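Local coordinates for haloacid dehalogenase-like hydrolase (PDB 4EZE), which probably hydrolyses O-phosphoserine to serine and phosphate with the help of magnesium, the last step of serine biosynthesis, at residues 37-45 with 86-96. Residues are numbered along the deposited sequence; the frame is centred on the assembly and turned at random.
Sequences FQKKLQETL and YLRELSLQWQF
Trp-94 lies between Lys-40 on one face of its indole and Leu-90 CD1, from its own segment, toward the rim of the other. Lys-40 NZ sits over the face, 3.2 Å from the centroid of the five-membered ring, a cation-pi contact, while Lys-40 CD makes a CH-pi contact over the six-membered ring. With CG anti to the backbone N (chi1 -168°), the lysine chain runs out along the indole, and a bend at chi4 brings the amine over the ring. The rim of the indole points at helix 37-45: Thr-44 OG1 lies in its plane, 3.4 Å from Trp-94 CH2, and Leu-41 and Phe-37 CE1 also meet this edge. That hydroxyl donates a hydrogen bond back to Lys-40 O, which also accepts the helical bond from Thr-44 N. Phe-37 turns its edge onto the face of Phe-96 in a T-shaped pair, centroids 5.1 Å apart and planes at 70°; Ser-91 CA backs the opposite face of Phe-96. At the far end, Leu-45 CD2 meets the edge of Tyr-86 at CE2, 4.1 Å away. Leu-41 and Leu-87 both reach Phe-28 of strand 23-29, in the antiparallel sheet that both helices pack on. No hydrogen bond joins the segments, whose axes come no closer than 12.5 Å; large side chains from two roughly antiparallel helices and the residues just after helix 81-93 bridge the gap, away from the HAD active site, in a ferredoxin-like beta-alpha-beta-beta-alpha-beta fold.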
loop_
_atom_site.group_PDB
_atom_site.type_symbol
_atom_site.label_atom_id
_atom_site.label_comp_id
_atom_site.label_asym_id
_atom_site.label_seq_id
_atom_site.Cartn_x
_atom_site.Cartn_y
_atom_site.Cartn_z
ATOM N N PHE A 37 -21.042 18.360 -4.233
ATOM C CA PHE A 37 -20.821 17.059 -3.627
ATOM C C PHE A 37 -21.353 17.045 -2.202
ATOM O O PHE A 37 -21.897 16.050 -1.718
ATOM C CB PHE A 37 -19.325 16.718 -3.652
ATOM C CG PHE A 37 -18.973 15.467 -2.884
ATOM C CD1 PHE A 37 -19.164 14.219 -3.444
ATOM C CD2 PHE A 37 -18.434 15.546 -1.610
ATOM C CE1 PHE A 37 -18.835 13.072 -2.737
ATOM C CE2 PHE A 37 -18.110 14.399 -0.895
ATOM C CZ PHE A 37 -18.309 13.161 -1.466
ATOM N N GLN A 38 -21.173 18.151 -1.510
ATOM C CA GLN A 38 -21.700 18.240 -0.178
ATOM C C GLN A 38 -23.218 18.128 -0.230
ATOM O O GLN A 38 -23.819 17.325 0.485
ATOM C CB GLN A 38 -21.312 19.563 0.449
ATOM C CG GLN A 38 -21.820 19.687 1.868
ATOM C CD GLN A 38 -21.413 20.995 2.476
ATOM O OE1 GLN A 38 -20.332 21.512 2.191
ATOM N NE2 GLN A 38 -22.280 21.555 3.305
ATOM N N LYS A 39 -23.828 18.939 -1.086
ATOM C CA LYS A 39 -25.279 18.964 -1.220
ATOM C C LYS A 39 -25.775 17.563 -1.508
ATOM O O LYS A 39 -26.605 16.998 -0.782
ATOM C CB LYS A 39 -25.673 19.909 -2.353
ATOM C CG LYS A 39 -27.150 20.258 -2.414
ATOM C CD LYS A 39 -27.388 21.452 -3.332
ATOM C CE LYS A 39 -28.869 21.661 -3.615
ATOM N NZ LYS A 39 -29.520 20.385 -4.031
ATOM N N LYS A 40 -25.227 16.995 -2.571
ATOM C CA LYS A 40 -25.609 15.673 -3.030
ATOM C C LYS A 40 -25.484 14.635 -1.922
ATOM O O LYS A 40 -26.278 13.697 -1.833
ATOM C CB LYS A 40 -24.720 15.298 -4.210
ATOM C CG LYS A 40 -25.160 14.084 -4.985
ATOM C CD LYS A 40 -24.094 13.711 -5.996
ATOM C CE LYS A 40 -24.659 12.771 -7.040
ATOM N NZ LYS A 40 -23.646 11.724 -7.309
ATOM N N LEU A 41 -24.469 14.783 -1.078
ATOM C CA LEU A 41 -24.176 13.735 -0.092
ATOM C C LEU A 41 -25.024 13.900 1.166
ATOM O O LEU A 41 -25.312 12.927 1.870
ATOM C CB LEU A 41 -22.673 13.699 0.225
ATOM C CG LEU A 41 -22.035 13.055 1.468
ATOM C CD1 LEU A 41 -21.889 11.558 1.283
ATOM C CD2 LEU A 41 -20.659 13.681 1.727
ATOM N N GLN A 42 -25.427 15.132 1.460
ATOM C CA GLN A 42 -26.351 15.341 2.576
ATOM C C GLN A 42 -27.660 14.651 2.263
ATOM O O GLN A 42 -28.178 13.881 3.070
ATOM C CB GLN A 42 -26.632 16.818 2.813
ATOM C CG GLN A 42 -25.396 17.688 2.839
ATOM C CD GLN A 42 -25.629 18.949 3.631
ATOM O OE1 GLN A 42 -25.446 20.061 3.128
ATOM N NE2 GLN A 42 -26.060 18.783 4.880
ATOM N N GLU A 43 -28.189 14.931 1.076
ATOM C CA GLU A 43 -29.460 14.362 0.660
ATOM C C GLU A 43 -29.430 12.836 0.652
ATOM O O GLU A 43 -30.390 12.192 1.073
ATOM C CB GLU A 43 -29.882 14.931 -0.695
ATOM C CG GLU A 43 -30.004 16.450 -0.678
ATOM C CD GLU A 43 -30.261 17.045 -2.055
ATOM O OE1 GLU A 43 -29.976 18.251 -2.243
ATOM O OE2 GLU A 43 -30.743 16.314 -2.950
ATOM N N THR A 44 -28.322 12.250 0.212
ATOM C CA THR A 44 -28.246 10.795 0.164
ATOM C C THR A 44 -28.011 10.181 1.537
ATOM O O THR A 44 -28.462 9.074 1.814
ATOM C CB THR A 44 -27.158 10.310 -0.807
ATOM O OG1 THR A 44 -27.377 10.909 -2.085
ATOM C CG2 THR A 44 -27.191 8.761 -0.942
ATOM N N LEU A 45 -27.288 10.901 2.388
ATOM C CA LEU A 45 -27.023 10.441 3.742
ATOM C C LEU A 45 -28.200 10.688 4.687
ATOM O O LEU A 45 -28.413 9.901 5.610
ATOM C CB LEU A 45 -25.770 11.117 4.307
ATOM C CG LEU A 45 -24.393 10.530 3.986
ATOM C CD1 LEU A 45 -23.429 10.920 5.104
ATOM C CD2 LEU A 45 -24.424 9.011 3.796
ATOM N N TYR A 86 -22.242 1.154 3.355
ATOM C CA TYR A 86 -22.980 2.064 2.481
ATOM C C TYR A 86 -22.096 3.219 1.969
ATOM O O TYR A 86 -22.161 3.599 0.798
ATOM C CB TYR A 86 -24.254 2.574 3.177
ATOM C CG TYR A 86 -25.121 3.514 2.330
ATOM C CD1 TYR A 86 -25.850 3.029 1.250
ATOM C CD2 TYR A 86 -25.221 4.879 2.619
ATOM C CE1 TYR A 86 -26.640 3.866 0.478
ATOM C CE2 TYR A 86 -26.018 5.726 1.851
ATOM C CZ TYR A 86 -26.727 5.205 0.782
ATOM O OH TYR A 86 -27.520 6.007 -0.008
ATOM N N LEU A 87 -21.263 3.783 2.837
ATOM C CA LEU A 87 -20.385 4.864 2.393
ATOM C C LEU A 87 -19.453 4.361 1.253
ATOM O O LEU A 87 -19.355 4.962 0.170
ATOM C CB LEU A 87 -19.598 5.404 3.586
ATOM C CG LEU A 87 -18.913 6.761 3.380
ATOM C CD1 LEU A 87 -19.860 7.787 2.797
ATOM C CD2 LEU A 87 -18.330 7.278 4.682
ATOM N N ARG A 88 -18.831 3.220 1.501
ATOM C CA ARG A 88 -17.944 2.566 0.562
ATOM C C ARG A 88 -18.625 2.296 -0.771
ATOM O O ARG A 88 -18.097 2.646 -1.812
ATOM C CB ARG A 88 -17.424 1.250 1.147
ATOM C CG ARG A 88 -16.476 0.497 0.189
ATOM C CD ARG A 88 -15.285 1.384 -0.219
ATOM N NE ARG A 88 -14.380 1.640 0.913
ATOM C CZ ARG A 88 -13.525 2.670 1.020
ATOM N NH1 ARG A 88 -13.436 3.616 0.071
ATOM N NH2 ARG A 88 -12.754 2.758 2.107
ATOM N N GLU A 89 -19.795 1.675 -0.748
ATOM C CA GLU A 89 -20.490 1.389 -1.998
ATOM C C GLU A 89 -20.757 2.682 -2.771
ATOM O O GLU A 89 -20.654 2.752 -4.004
ATOM C CB GLU A 89 -21.810 0.663 -1.717
ATOM C CG GLU A 89 -22.871 0.855 -2.802
ATOM C CD GLU A 89 -24.237 0.314 -2.385
ATOM O OE1 GLU A 89 -24.299 -0.783 -1.788
ATOM O OE2 GLU A 89 -25.260 0.978 -2.652
ATOM N N LEU A 90 -21.114 3.707 -2.017
ATOM C CA LEU A 90 -21.414 5.015 -2.563
ATOM C C LEU A 90 -20.178 5.655 -3.153
ATOM O O LEU A 90 -20.253 6.423 -4.121
ATOM C CB LEU A 90 -21.944 5.888 -1.439
ATOM C CG LEU A 90 -22.632 7.190 -1.799
ATOM C CD1 LEU A 90 -23.748 6.923 -2.793
ATOM C CD2 LEU A 90 -23.205 7.765 -0.522
ATOM N N SER A 91 -19.033 5.357 -2.560
ATOM C CA SER A 91 -17.813 6.016 -2.995
ATOM C C SER A 91 -17.404 5.375 -4.293
ATOM O O SER A 91 -16.732 5.998 -5.113
ATOM C CB SER A 91 -16.706 5.847 -1.965
ATOM O OG SER A 91 -16.170 4.525 -1.986
ATOM N N LEU A 92 -17.801 4.118 -4.482
ATOM C CA LEU A 92 -17.475 3.416 -5.726
ATOM C C LEU A 92 -18.436 3.828 -6.846
ATOM O O LEU A 92 -18.081 3.826 -8.013
ATOM C CB LEU A 92 -17.459 1.895 -5.534
ATOM C CG LEU A 92 -16.454 1.294 -4.539
ATOM C CD1 LEU A 92 -16.475 -0.221 -4.690
ATOM C CD2 LEU A 92 -15.038 1.835 -4.717
ATOM N N GLN A 93 -19.642 4.242 -6.490
ATOM C CA GLN A 93 -20.604 4.615 -7.521
ATOM C C GLN A 93 -20.379 6.046 -7.936
ATOM O O GLN A 93 -20.488 6.386 -9.113
ATOM C CB GLN A 93 -22.043 4.431 -7.016
ATOM C CG GLN A 93 -22.952 3.709 -7.984
ATOM C CD GLN A 93 -24.219 3.241 -7.308
ATOM O OE1 GLN A 93 -24.755 3.926 -6.436
ATOM N NE2 GLN A 93 -24.702 2.068 -7.700
ATOM N N TRP A 94 -20.075 6.915 -6.977
ATOM C CA TRP A 94 -19.764 8.290 -7.363
ATOM C C TRP A 94 -18.270 8.512 -7.543
ATOM O O TRP A 94 -17.851 9.630 -7.848
ATOM C CB TRP A 94 -20.255 9.309 -6.320
ATOM C CG TRP A 94 -21.672 9.169 -5.924
ATOM C CD1 TRP A 94 -22.592 8.316 -6.449
ATOM C CD2 TRP A 94 -22.354 9.943 -4.928
ATOM N NE1 TRP A 94 -23.804 8.499 -5.826
ATOM C CE2 TRP A 94 -23.683 9.499 -4.895
ATOM C CE3 TRP A 94 -21.963 10.967 -4.063
ATOM C CZ2 TRP A 94 -24.625 10.040 -4.026
ATOM C CZ3 TRP A 94 -22.901 11.507 -3.204
ATOM C CH2 TRP A 94 -24.213 11.045 -3.193
ATOM N N GLN A 95 -17.473 7.475 -7.299
ATOM C CA GLN A 95 -16.018 7.569 -7.430
ATOM C C GLN A 95 -15.406 8.673 -6.601
ATOM O O GLN A 95 -14.917 9.649 -7.141
ATOM C CB GLN A 95 -15.615 7.701 -8.902
ATOM C CG GLN A 95 -15.921 6.391 -9.646
ATOM C CD GLN A 95 -15.439 6.310 -11.080
ATOM O OE1 GLN A 95 -15.047 7.307 -11.707
ATOM N NE2 GLN A 95 -15.487 5.094 -11.624
ATOM N N PHE A 96 -15.425 8.529 -5.280
ATOM C CA PHE A 96 -14.621 9.422 -4.474
ATOM C C PHE A 96 -13.890 8.559 -3.486
ATOM O O PHE A 96 -14.252 7.398 -3.263
ATOM C CB PHE A 96 -15.470 10.500 -3.760
ATOM C CG PHE A 96 -16.523 9.933 -2.878
ATOM C CD1 PHE A 96 -16.223 9.546 -1.574
ATOM C CD2 PHE A 96 -17.807 9.725 -3.362
ATOM C CE1 PHE A 96 -17.196 8.978 -0.751
ATOM C CE2 PHE A 96 -18.783 9.178 -2.550
ATOM C CZ PHE A 96 -18.481 8.804 -1.243
#